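Local coordinates for regulatory protein cox (Enterobacteria phage P2, PDB 4LHF) that binds DNA as a helix-turn-helix regulator and represses the Pc promoter, which controls the immunity repressor gene C and the integrase gene int, at residues L7-F17 against E54-W62. Sequence-based numbering, arbitrary orientation.
Sequences LMTDAIPYQEF and EYWVYLPAW
Pro13 leans the CD-CG side of its ring over one face of the Trp56 indole: CG sits 3.7 Å from the centroid of the six-membered ring, only 6° off its normal, a CH-pi contact. CD rests over the rim beside CZ3, while the carbonyl of Ala11 reaches the indole edge near CE3. Trp56 CG is anti to its own carbonyl carbon, which swings the indole alongside the proline.

The backbones beneath pair antiparallel. Ile12 and Val57 form the hydrogen-bonded pair, Ile12 N to Val57 O at 3.0 Å and Val57 N to Ile12 O at 2.8 Å, flanked by the non-hydrogen-bonded pairs Ala11–Tyr58 and Pro13–Trp56. Two further bonds mark the helix starts. Leu59 N, just past the N-cap Tyr58, donates to Asp10 O at 2.7 Å, and Tyr14 N, following the N-cap Pro13, donates to Tyr55 O. That second carbonyl also lies 3.3 Å from Tyr14 CD2, at the edge of the tyrosine ring.

Phe17, extended from its helix with CG anti to the backbone N (chi1 -175°), carries the apolar side. Val57 covers one of its faces with CG1 and CG2, and the CZ edge of Phe17 points at the face of the Trp62 indole, the planes at 86° in a T-shaped pair. Away from Phe17, where strand 54-58 runs into its helix, Asp10 CB and CG pack on the ring of Pro60, whose CD sits over the centre of the Tyr58 ring.

Strand 54-58 also pairs with 39-42, wing-like, and helices 14-21 and 25-34, bridged by Tyr14 on Val28 and Ile32, are consistent with a helix-turn-helix of winged-helix type. At each helix start one backbone N-H, with no carbonyl a turn earlier in its own helix, finds its acceptor on the other segment.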
# COMPACT_ATOMS: atom_id res chain seq x y z
N LEU A 7 14.04 -7.12 0.19
CA LEU A 7 12.95 -6.90 1.14
C LEU A 7 13.17 -7.73 2.39
O LEU A 7 12.69 -8.86 2.49
CB LEU A 7 11.61 -7.24 0.50
CG LEU A 7 10.36 -6.57 1.08
CD1 LEU A 7 10.48 -5.06 0.95
CD2 LEU A 7 9.11 -7.07 0.38
N MET A 8 13.91 -7.18 3.35
CA MET A 8 14.20 -7.88 4.59
C MET A 8 12.96 -8.01 5.47
O MET A 8 12.81 -8.98 6.20
CB MET A 8 15.33 -7.19 5.36
CG MET A 8 16.70 -7.45 4.78
SD MET A 8 18.02 -6.73 5.77
CE MET A 8 19.45 -7.40 4.94
N THR A 9 12.08 -7.02 5.40
CA THR A 9 10.83 -7.08 6.13
C THR A 9 9.63 -6.86 5.21
O THR A 9 9.61 -5.91 4.43
CB THR A 9 10.80 -6.09 7.31
OG1 THR A 9 9.50 -6.10 7.92
CG2 THR A 9 11.13 -4.68 6.85
N ASP A 10 8.65 -7.74 5.30
CA ASP A 10 7.48 -7.69 4.43
C ASP A 10 6.39 -6.78 4.98
O ASP A 10 5.34 -6.62 4.37
CB ASP A 10 6.92 -9.09 4.18
CG ASP A 10 7.84 -9.94 3.33
OD1 ASP A 10 8.69 -9.36 2.62
OD2 ASP A 10 7.71 -11.18 3.36
N ALA A 11 6.65 -6.19 6.15
CA ALA A 11 5.68 -5.30 6.76
C ALA A 11 6.34 -4.13 7.48
O ALA A 11 7.37 -4.29 8.14
CB ALA A 11 4.79 -6.06 7.72
N ILE A 12 5.76 -2.94 7.33
CA ILE A 12 6.26 -1.77 8.05
C ILE A 12 5.12 -1.00 8.70
O ILE A 12 4.03 -0.93 8.14
CB ILE A 12 7.07 -0.82 7.14
CG1 ILE A 12 6.23 -0.36 5.95
CG2 ILE A 12 8.35 -1.47 6.68
CD1 ILE A 12 6.92 0.68 5.08
N PRO A 13 5.37 -0.43 9.89
CA PRO A 13 4.34 0.36 10.58
C PRO A 13 3.81 1.45 9.65
O PRO A 13 4.58 2.01 8.87
CB PRO A 13 5.11 0.98 11.74
CG PRO A 13 6.20 0.00 12.02
CD PRO A 13 6.61 -0.52 10.67
N TYR A 14 2.52 1.73 9.74
CA TYR A 14 1.85 2.60 8.78
C TYR A 14 2.41 4.03 8.75
O TYR A 14 2.20 4.77 7.79
CB TYR A 14 0.34 2.62 9.01
CG TYR A 14 -0.11 3.47 10.18
CD1 TYR A 14 -0.69 4.71 9.97
CD2 TYR A 14 0.04 3.02 11.49
CE1 TYR A 14 -1.11 5.49 11.02
CE2 TYR A 14 -0.38 3.80 12.55
CZ TYR A 14 -0.95 5.03 12.31
OH TYR A 14 -1.37 5.81 13.37
N GLN A 15 3.13 4.41 9.81
CA GLN A 15 3.75 5.72 9.87
C GLN A 15 4.94 5.81 8.91
O GLN A 15 5.13 6.82 8.22
CB GLN A 15 4.21 6.04 11.29
CG GLN A 15 3.12 5.95 12.34
CD GLN A 15 3.07 4.59 13.01
OE1 GLN A 15 3.24 3.56 12.36
NE2 GLN A 15 2.84 4.58 14.31
N GLU A 16 5.74 4.75 8.87
CA GLU A 16 6.86 4.66 7.95
C GLU A 16 6.36 4.63 6.51
O GLU A 16 6.93 5.27 5.62
CB GLU A 16 7.71 3.42 8.24
CG GLU A 16 8.86 3.20 7.28
CD GLU A 16 10.01 4.18 7.49
OE1 GLU A 16 9.99 4.93 8.49
OE2 GLU A 16 10.93 4.20 6.64
N PHE A 17 5.29 3.87 6.29
CA PHE A 17 4.65 3.80 4.99
C PHE A 17 4.14 5.18 4.59
O PHE A 17 4.18 5.56 3.42
CB PHE A 17 3.49 2.80 5.01
CG PHE A 17 2.84 2.59 3.68
CD1 PHE A 17 3.38 1.71 2.76
CD2 PHE A 17 1.68 3.28 3.34
CE1 PHE A 17 2.78 1.51 1.53
CE2 PHE A 17 1.08 3.08 2.11
CZ PHE A 17 1.63 2.20 1.21
N GLU A 54 -1.18 -1.56 16.76
CA GLU A 54 -0.27 -1.14 15.70
C GLU A 54 -0.74 -1.62 14.34
O GLU A 54 -0.93 -2.82 14.12
CB GLU A 54 1.14 -1.65 15.96
CG GLU A 54 1.93 -0.85 16.98
CD GLU A 54 3.33 -0.51 16.50
OE1 GLU A 54 3.45 0.29 15.55
OE2 GLU A 54 4.30 -1.06 17.06
N TYR A 55 -0.93 -0.69 13.41
CA TYR A 55 -1.28 -1.04 12.05
C TYR A 55 -0.03 -1.13 11.18
O TYR A 55 0.66 -0.14 10.97
CB TYR A 55 -2.26 -0.02 11.46
CG TYR A 55 -3.72 -0.35 11.71
CD1 TYR A 55 -4.17 -1.67 11.67
CD2 TYR A 55 -4.64 0.64 12.00
CE1 TYR A 55 -5.49 -1.98 11.90
CE2 TYR A 55 -5.97 0.34 12.23
CZ TYR A 55 -6.39 -0.97 12.18
OH TYR A 55 -7.71 -1.28 12.40
N TRP A 56 0.25 -2.33 10.69
CA TRP A 56 1.40 -2.55 9.82
C TRP A 56 0.94 -2.81 8.40
O TRP A 56 0.06 -3.63 8.16
CB TRP A 56 2.22 -3.75 10.31
CG TRP A 56 2.89 -3.55 11.63
CD1 TRP A 56 2.29 -3.29 12.83
CD2 TRP A 56 4.30 -3.63 11.90
NE1 TRP A 56 3.24 -3.19 13.82
CE2 TRP A 56 4.47 -3.40 13.27
CE3 TRP A 56 5.42 -3.88 11.10
CZ2 TRP A 56 5.73 -3.40 13.87
CZ3 TRP A 56 6.67 -3.88 11.70
CH2 TRP A 56 6.81 -3.64 13.07
N VAL A 57 1.54 -2.12 7.44
CA VAL A 57 1.26 -2.38 6.04
C VAL A 57 2.10 -3.56 5.55
O VAL A 57 3.32 -3.59 5.72
CB VAL A 57 1.54 -1.15 5.16
CG1 VAL A 57 1.34 -1.50 3.70
CG2 VAL A 57 0.64 -0.00 5.58
N TYR A 58 1.41 -4.54 4.96
CA TYR A 58 2.03 -5.73 4.40
C TYR A 58 2.38 -5.46 2.94
O TYR A 58 1.49 -5.34 2.10
CB TYR A 58 1.08 -6.92 4.52
CG TYR A 58 1.72 -8.26 4.20
CD1 TYR A 58 2.73 -8.77 5.00
CD2 TYR A 58 1.29 -9.01 3.12
CE1 TYR A 58 3.31 -9.99 4.72
CE2 TYR A 58 1.86 -10.24 2.84
CZ TYR A 58 2.87 -10.72 3.64
OH TYR A 58 3.44 -11.94 3.36
N LEU A 59 3.67 -5.38 2.66
CA LEU A 59 4.17 -4.91 1.36
C LEU A 59 4.01 -5.83 0.14
O LEU A 59 3.77 -5.34 -0.96
CB LEU A 59 5.62 -4.44 1.50
CG LEU A 59 5.81 -3.32 2.52
CD1 LEU A 59 7.28 -3.06 2.80
CD2 LEU A 59 5.12 -2.07 2.03
N PRO A 60 4.17 -7.16 0.31
CA PRO A 60 3.95 -8.03 -0.85
C PRO A 60 2.56 -7.90 -1.45
O PRO A 60 2.42 -7.82 -2.67
CB PRO A 60 4.14 -9.43 -0.27
CG PRO A 60 5.09 -9.24 0.85
CD PRO A 60 4.74 -7.91 1.45
N ALA A 61 1.54 -7.87 -0.59
CA ALA A 61 0.16 -7.71 -1.05
C ALA A 61 -0.01 -6.37 -1.76
O ALA A 61 -0.68 -6.29 -2.79
CB ALA A 61 -0.79 -7.81 0.12
N TRP A 62 0.60 -5.34 -1.20
CA TRP A 62 0.53 -3.99 -1.74
C TRP A 62 1.11 -3.92 -3.15
O TRP A 62 0.44 -3.48 -4.09
CB TRP A 62 1.25 -3.01 -0.80
CG TRP A 62 1.49 -1.64 -1.35
CD1 TRP A 62 2.70 -1.07 -1.62
CD2 TRP A 62 0.50 -0.65 -1.66
NE1 TRP A 62 2.52 0.21 -2.10
CE2 TRP A 62 1.18 0.49 -2.13
CE3 TRP A 62 -0.90 -0.62 -1.60
CZ2 TRP A 62 0.52 1.64 -2.54
CZ3 TRP A 62 -1.55 0.53 -2.01
CH2 TRP A 62 -0.84 1.64 -2.47